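Long-range contact in inositol-1,4,5-trisphosphate 5-phosphatase 1 (Schizosaccharomyces pombe, PDB 1I9Z), which removes the 5-phosphate from soluble and lipid inositol phosphates, thereby controlling cellular phosphoinositide levels in membrane trafficking and signalling: residues A[203-215]-A[234-247]. Residues are numbered along the deposited sequence; the frame is centred on the assembly and turned at random.
Sequences VWFGDFNYRISLT and YDQLNKQMLTGKVF. With 2IP (D-myo-inositol-1,4-bisphosphate), chain C.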
loop_
_atom_site.group_PDB
_atom_site.type_symbol
_atom_site.label_atom_id
_atom_site.label_comp_id
_atom_site.label_asym_id
_atom_site.label_seq_id
_atom_site.Cartn_x
_atom_site.Cartn_y
_atom_site.Cartn_z
ATOM N N VAL A 203 -1.881 3.061 1.956
ATOM C CA VAL A 203 -1.899 2.183 0.760
ATOM C C VAL A 203 -2.134 0.832 1.361
ATOM O O VAL A 203 -1.401 0.415 2.290
ATOM C CB VAL A 203 -0.568 2.169 -0.053
ATOM C CG1 VAL A 203 -0.674 1.144 -1.203
ATOM C CG2 VAL A 203 -0.316 3.553 -0.644
ATOM N N TRP A 204 -3.217 0.167 0.917
ATOM C CA TRP A 204 -3.570 -1.148 1.486
ATOM C C TRP A 204 -3.617 -2.073 0.274
ATOM O O TRP A 204 -4.332 -1.801 -0.693
ATOM C CB TRP A 204 -4.921 -1.074 2.158
ATOM C CG TRP A 204 -5.365 -2.250 2.928
ATOM C CD1 TRP A 204 -4.965 -3.555 2.797
ATOM C CD2 TRP A 204 -6.365 -2.238 3.954
ATOM N NE1 TRP A 204 -5.644 -4.335 3.684
ATOM C CE2 TRP A 204 -6.515 -3.548 4.394
ATOM C CE3 TRP A 204 -7.155 -1.229 4.520
ATOM C CZ2 TRP A 204 -7.443 -3.908 5.412
ATOM C CZ3 TRP A 204 -8.076 -1.598 5.545
ATOM C CH2 TRP A 204 -8.203 -2.908 5.966
ATOM N N PHE A 205 -2.902 -3.193 0.335
ATOM C CA PHE A 205 -2.783 -4.021 -0.830
ATOM C C PHE A 205 -2.469 -5.473 -0.504
ATOM O O PHE A 205 -2.179 -5.799 0.640
ATOM C CB PHE A 205 -1.610 -3.461 -1.710
ATOM C CG PHE A 205 -0.196 -3.627 -1.055
ATOM C CD1 PHE A 205 0.603 -4.727 -1.385
ATOM C CD2 PHE A 205 0.291 -2.705 -0.135
ATOM C CE1 PHE A 205 1.874 -4.891 -0.809
ATOM C CE2 PHE A 205 1.555 -2.836 0.460
ATOM C CZ PHE A 205 2.369 -3.948 0.111
ATOM N N GLY A 206 -2.499 -6.309 -1.534
ATOM C CA GLY A 206 -2.131 -7.719 -1.363
ATOM C C GLY A 206 -3.069 -8.652 -2.078
ATOM O O GLY A 206 -3.670 -8.277 -3.068
ATOM N N ASP A 207 -3.187 -9.881 -1.580
ATOM C CA ASP A 207 -4.035 -10.900 -2.200
ATOM C C ASP A 207 -5.341 -10.798 -1.419
ATOM O O ASP A 207 -5.566 -11.491 -0.409
ATOM C CB ASP A 207 -3.418 -12.294 -2.016
ATOM C CG ASP A 207 -4.256 -13.389 -2.685
ATOM O OD1 ASP A 207 -5.425 -13.087 -3.077
ATOM O OD2 ASP A 207 -3.753 -14.539 -2.795
ATOM N N PHE A 208 -6.210 -9.918 -1.915
ATOM C CA PHE A 208 -7.509 -9.733 -1.255
ATOM C C PHE A 208 -8.444 -10.887 -1.594
ATOM O O PHE A 208 -9.498 -11.044 -0.985
ATOM C CB PHE A 208 -8.150 -8.366 -1.630
ATOM C CG PHE A 208 -7.368 -7.163 -1.198
ATOM C CD1 PHE A 208 -6.398 -7.241 -0.179
ATOM C CD2 PHE A 208 -7.673 -5.890 -1.741
ATOM C CE1 PHE A 208 -5.779 -6.099 0.299
ATOM C CE2 PHE A 208 -7.061 -4.757 -1.278
ATOM C CZ PHE A 208 -6.110 -4.847 -0.245
ATOM N N ASN A 209 -8.090 -11.677 -2.622
ATOM C CA ASN A 209 -8.831 -12.875 -2.965
ATOM C C ASN A 209 -10.189 -12.720 -3.600
ATOM O O ASN A 209 -10.872 -13.713 -3.796
ATOM C CB ASN A 209 -8.944 -13.858 -1.762
ATOM C CG ASN A 209 -8.048 -15.143 -1.929
ATOM O OD1 ASN A 209 -7.966 -15.714 -3.008
ATOM N ND2 ASN A 209 -7.348 -15.555 -0.840
ATOM N N TYR A 210 -10.556 -11.486 -3.951
ATOM C CA TYR A 210 -11.833 -11.269 -4.622
ATOM C C TYR A 210 -11.754 -11.838 -6.016
ATOM O O TYR A 210 -10.684 -11.758 -6.703
ATOM C CB TYR A 210 -12.186 -9.807 -4.651
ATOM C CG TYR A 210 -12.637 -9.277 -3.284
ATOM C CD1 TYR A 210 -11.722 -8.701 -2.398
ATOM C CD2 TYR A 210 -13.989 -9.315 -2.913
ATOM C CE1 TYR A 210 -12.126 -8.159 -1.176
ATOM C CE2 TYR A 210 -14.397 -8.803 -1.678
ATOM C CZ TYR A 210 -13.431 -8.217 -0.820
ATOM O OH TYR A 210 -13.838 -7.698 0.365
ATOM N N ARG A 211 -12.894 -12.361 -6.476
ATOM C CA ARG A 211 -12.935 -13.140 -7.743
ATOM C C ARG A 211 -13.836 -12.541 -8.834
ATOM O O ARG A 211 -14.532 -11.514 -8.621
ATOM C CB ARG A 211 -13.425 -14.571 -7.443
ATOM C CG ARG A 211 -12.663 -15.310 -6.299
ATOM C CD ARG A 211 -11.153 -15.402 -6.582
ATOM N NE ARG A 211 -10.454 -15.995 -5.435
ATOM C CZ ARG A 211 -10.283 -17.311 -5.264
ATOM N NH1 ARG A 211 -10.755 -18.164 -6.179
ATOM N NH2 ARG A 211 -9.698 -17.772 -4.139
ATOM N N ILE A 212 -13.731 -13.123 -10.048
ATOM C CA ILE A 212 -14.622 -12.667 -11.151
ATOM C C ILE A 212 -15.774 -13.681 -11.099
ATOM O O ILE A 212 -15.566 -14.904 -11.234
ATOM C CB ILE A 212 -13.884 -12.748 -12.502
ATOM C CG1 ILE A 212 -12.732 -11.717 -12.502
ATOM C CG2 ILE A 212 -14.858 -12.480 -13.670
ATOM C CD1 ILE A 212 -11.835 -11.957 -13.709
ATOM N N SER A 213 -17.025 -13.182 -10.964
ATOM C CA SER A 213 -18.140 -14.092 -10.808
ATOM C C SER A 213 -18.708 -14.679 -12.114
ATOM O O SER A 213 -19.932 -14.555 -12.384
ATOM C CB SER A 213 -19.281 -13.373 -9.998
ATOM O OG SER A 213 -18.691 -12.673 -8.897
ATOM N N LEU A 214 -17.832 -15.304 -12.914
ATOM C CA LEU A 214 -18.256 -16.008 -14.140
ATOM C C LEU A 214 -17.541 -17.382 -14.082
ATOM O O LEU A 214 -16.725 -17.605 -13.172
ATOM C CB LEU A 214 -17.896 -15.213 -15.412
ATOM C CG LEU A 214 -18.554 -13.839 -15.592
ATOM C CD1 LEU A 214 -17.809 -13.120 -16.733
ATOM C CD2 LEU A 214 -20.071 -13.997 -15.959
ATOM N N THR A 215 -17.864 -18.312 -14.982
ATOM C CA THR A 215 -17.218 -19.637 -14.980
ATOM C C THR A 215 -15.911 -19.576 -15.780
ATOM O O THR A 215 -15.635 -18.641 -16.544
ATOM C CB THR A 215 -18.086 -20.712 -15.677
ATOM O OG1 THR A 215 -18.271 -20.287 -17.046
ATOM C CG2 THR A 215 -19.449 -20.874 -14.956
ATOM N N TYR A 234 -17.763 -8.042 -13.606
ATOM C CA TYR A 234 -18.103 -9.118 -12.729
ATOM C C TYR A 234 -17.093 -9.270 -11.578
ATOM O O TYR A 234 -17.153 -10.258 -10.858
ATOM C CB TYR A 234 -18.121 -10.396 -13.503
ATOM C CG TYR A 234 -19.361 -10.415 -14.388
ATOM C CD1 TYR A 234 -19.360 -9.838 -15.641
ATOM C CD2 TYR A 234 -20.546 -10.917 -13.876
ATOM C CE1 TYR A 234 -20.599 -9.758 -16.433
ATOM C CE2 TYR A 234 -21.748 -10.840 -14.627
ATOM C CZ TYR A 234 -21.733 -10.258 -15.892
ATOM O OH TYR A 234 -22.936 -10.181 -16.543
ATOM N N ASP A 235 -16.202 -8.308 -11.429
ATOM C CA ASP A 235 -15.201 -8.396 -10.332
ATOM C C ASP A 235 -15.872 -8.095 -9.001
ATOM O O ASP A 235 -16.535 -7.043 -8.852
ATOM C CB ASP A 235 -14.076 -7.410 -10.583
ATOM C CG ASP A 235 -13.129 -7.287 -9.395
ATOM O OD1 ASP A 235 -12.415 -8.258 -9.123
ATOM O OD2 ASP A 235 -13.107 -6.219 -8.773
ATOM N N GLN A 236 -15.712 -9.014 -8.042
ATOM C CA GLN A 236 -16.333 -8.829 -6.692
ATOM C C GLN A 236 -15.784 -7.640 -5.926
ATOM O O GLN A 236 -16.528 -6.944 -5.255
ATOM C CB GLN A 236 -16.120 -10.089 -5.856
ATOM C CG GLN A 236 -16.907 -11.313 -6.393
ATOM C CD GLN A 236 -16.429 -12.546 -5.723
ATOM O OE1 GLN A 236 -15.423 -12.502 -4.983
ATOM N NE2 GLN A 236 -17.119 -13.671 -5.947
ATOM N N LEU A 237 -14.485 -7.345 -6.030
ATOM C CA LEU A 237 -14.005 -6.211 -5.264
ATOM C C LEU A 237 -14.631 -4.862 -5.736
ATOM O O LEU A 237 -15.066 -4.030 -4.900
ATOM C CB LEU A 237 -12.474 -6.109 -5.331
ATOM C CG LEU A 237 -11.925 -4.880 -4.531
ATOM C CD1 LEU A 237 -12.307 -5.004 -3.039
ATOM C CD2 LEU A 237 -10.402 -4.792 -4.599
ATOM N N ASN A 238 -14.648 -4.646 -7.062
ATOM C CA ASN A 238 -15.250 -3.441 -7.634
ATOM C C ASN A 238 -16.694 -3.315 -7.163
ATOM O O ASN A 238 -17.158 -2.191 -6.774
ATOM C CB ASN A 238 -15.217 -3.523 -9.167
ATOM C CG ASN A 238 -15.986 -2.355 -9.844
ATOM O OD1 ASN A 238 -15.616 -1.205 -9.730
ATOM N ND2 ASN A 238 -17.037 -2.691 -10.540
ATOM N N LYS A 239 -17.392 -4.438 -7.177
ATOM C CA LYS A 239 -18.825 -4.458 -6.810
ATOM C C LYS A 239 -18.989 -4.036 -5.367
ATOM O O LYS A 239 -19.829 -3.170 -5.103
ATOM C CB LYS A 239 -19.462 -5.837 -7.048
ATOM C CG LYS A 239 -21.002 -5.946 -6.789
ATOM C CD LYS A 239 -21.439 -7.445 -7.012
ATOM C CE LYS A 239 -22.910 -7.801 -6.727
ATOM N NZ LYS A 239 -23.067 -9.300 -6.343
ATOM N N GLN A 240 -18.181 -4.592 -4.451
ATOM C CA GLN A 240 -18.280 -4.225 -3.012
ATOM C C GLN A 240 -17.734 -2.849 -2.684
ATOM O O GLN A 240 -18.222 -2.209 -1.738
ATOM C CB GLN A 240 -17.601 -5.232 -2.112
ATOM C CG GLN A 240 -18.091 -6.650 -2.358
ATOM C CD GLN A 240 -19.581 -6.773 -2.170
ATOM O OE1 GLN A 240 -20.094 -6.782 -1.039
ATOM N NE2 GLN A 240 -20.285 -6.866 -3.271
ATOM N N MET A 241 -16.750 -2.361 -3.427
ATOM C CA MET A 241 -16.275 -1.021 -3.159
ATOM C C MET A 241 -17.330 0.003 -3.629
ATOM O O MET A 241 -17.490 1.065 -3.004
ATOM C CB MET A 241 -14.935 -0.742 -3.865
ATOM C CG MET A 241 -13.763 -1.526 -3.133
ATOM S SD MET A 241 -12.220 -1.226 -3.939
ATOM C CE MET A 241 -12.026 0.562 -3.708
ATOM N N LEU A 242 -18.016 -0.293 -4.725
ATOM C CA LEU A 242 -19.011 0.649 -5.245
ATOM C C LEU A 242 -20.121 0.974 -4.248
ATOM O O LEU A 242 -20.665 2.108 -4.233
ATOM C CB LEU A 242 -19.616 0.127 -6.556
ATOM C CG LEU A 242 -18.583 0.375 -7.683
ATOM C CD1 LEU A 242 -19.174 -0.045 -9.017
ATOM C CD2 LEU A 242 -18.146 1.891 -7.738
ATOM N N THR A 243 -20.463 -0.005 -3.436
ATOM C CA THR A 243 -21.492 0.195 -2.418
ATOM C C THR A 243 -20.984 0.790 -1.088
ATOM O O THR A 243 -21.774 0.973 -0.152
ATOM C CB THR A 243 -22.112 -1.125 -2.095
ATOM O OG1 THR A 243 -21.215 -1.859 -1.273
ATOM C CG2 THR A 243 -22.353 -1.923 -3.378
ATOM N N GLY A 244 -19.695 1.109 -0.993
ATOM C CA GLY A 244 -19.153 1.621 0.267
ATOM C C GLY A 244 -19.003 0.547 1.346
ATOM O O GLY A 244 -18.526 0.830 2.432
ATOM N N LYS A 245 -19.379 -0.691 1.065
ATOM C CA LYS A 245 -19.254 -1.777 2.061
ATOM C C LYS A 245 -17.767 -2.052 2.494
ATOM O O LYS A 245 -17.480 -2.332 3.682
ATOM C CB LYS A 245 -19.835 -3.106 1.514
ATOM C CG LYS A 245 -21.332 -3.171 1.029
ATOM C CD LYS A 245 -21.737 -4.670 0.974
ATOM C CE LYS A 245 -22.977 -5.048 0.079
ATOM N NZ LYS A 245 -23.070 -6.571 -0.277
ATOM N N VAL A 246 -16.830 -1.988 1.544
ATOM C CA VAL A 246 -15.426 -2.250 1.889
ATOM C C VAL A 246 -14.534 -1.178 1.340
ATOM O O VAL A 246 -14.865 -0.549 0.344
ATOM C CB VAL A 246 -14.922 -3.608 1.352
ATOM C CG1 VAL A 246 -15.470 -4.675 2.163
ATOM C CG2 VAL A 246 -15.290 -3.785 -0.129
ATOM N N PHE A 247 -13.386 -0.975 1.982
ATOM C CA PHE A 247 -12.435 0.052 1.542
ATOM C C PHE A 247 -13.057 1.395 1.129
ATOM O O PHE A 247 -12.770 1.932 0.068
ATOM C CB PHE A 247 -11.558 -0.437 0.353
ATOM C CG PHE A 247 -10.828 -1.754 0.639
ATOM C CD1 PHE A 247 -11.368 -2.951 0.247
ATOM C CD2 PHE A 247 -9.616 -1.747 1.333
ATOM C CE1 PHE A 247 -10.741 -4.170 0.514
ATOM C CE2 PHE A 247 -8.977 -2.977 1.607
ATOM C CZ PHE A 247 -9.540 -4.165 1.187
HETATM C C1 2IP C . -11.430 -22.582 -3.151
HETATM C C2 2IP C . -10.314 -23.156 -2.240
HETATM C C3 2IP C . -8.987 -23.409 -3.033
HETATM C C4 2IP C . -8.474 -22.164 -3.802
HETATM C C5 2IP C . -9.590 -21.739 -4.782
HETATM C C6 2IP C . -10.919 -21.390 -4.048
HETATM O O1 2IP C . -12.701 -23.097 -3.445
HETATM O O2 2IP C . -9.993 -22.291 -1.185
HETATM O O3 2IP C . -7.966 -23.794 -2.160
HETATM O O4 2IP C . -7.253 -22.522 -4.528
HETATM O O5 2IP C . -9.184 -20.596 -5.533
HETATM O O6 2IP C . -11.778 -21.070 -5.135
HETATM P P4 2IP C . -5.832 -21.922 -4.216
HETATM O O41 2IP C . -6.000 -20.357 -4.224
HETATM O O42 2IP C . -4.878 -22.342 -5.240
HETATM O O43 2IP C . -5.518 -22.519 -2.833
HETATM P P1 2IP C . -14.093 -22.707 -3.034
HETATM O O11 2IP C . -14.686 -24.040 -2.547
HETATM O O12 2IP C . -14.301 -21.652 -1.975
HETATM O O13 2IP C . -14.797 -22.376 -4.356
HETATM O O HOH W 1 -11.169 -10.740 -9.304
HETATM O O HOH W 2 -19.524 -9.949 -9.137
#
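R211 and Q236 grip each other twice. Q236 N gives its hydrogen to R211 O at 2.8 Å, while R211 N bonds to Q236 OE1 at 2.9 Å from well above the amide plane. Q236 swings CG beside its own backbone N (chi1 -68°) and then extends, which lays its amide along the R211 backbone; R177 also donates to OE1 and Y171 O accepts from NE2, so a long neutral amide suits this buried place. Two residues on from R211, S213 N donates to Y234 O (2.9 Å) and completes a single beta bridge centred on I212 and D235. L214 CD2 sits over the centre of the Y234 ring, 3.8 Å from its centroid, a CH-pi contact.

L237 CD1 packs over one face of the Y210 ring, offset toward its rim, as a CH-pi contact, while Q236 CB touches the ring edge; a tyrosine suits the place because its OH is hydrogen-bonded to D178 OD2. Farther along, F247 points its edge into the face of W204, CE2 lying 3.6 Å from W204 CD2, and slides past F208 in a nearly parallel, barely overlapping pair. Flat rings pack together between the end of the strand and the loop after the helix, with the one polar atom of the indole, W204 NE1, bonded to S165 OG.

D235 caps helix 236-242 through OD2 to N238 N (2.8 Å) and is salt-bridged to R284. The R211 side chain bends away at chi2 and grips N209 side-on, NE to N209 O and NH2 to N209 OD1, which aims NH1 at the inositol bisphosphate, where it donates to O5, 3.0 Å away, and to O6. With an alanine here, O5 and O6 would probably lose this donor and N209 its guanidinium partner. Thus a loop following a core strand of the DNase I-like fold, bonded to the start of helix 236-242, presents an arginine to the inositol pocket of the 5-phosphatase domain.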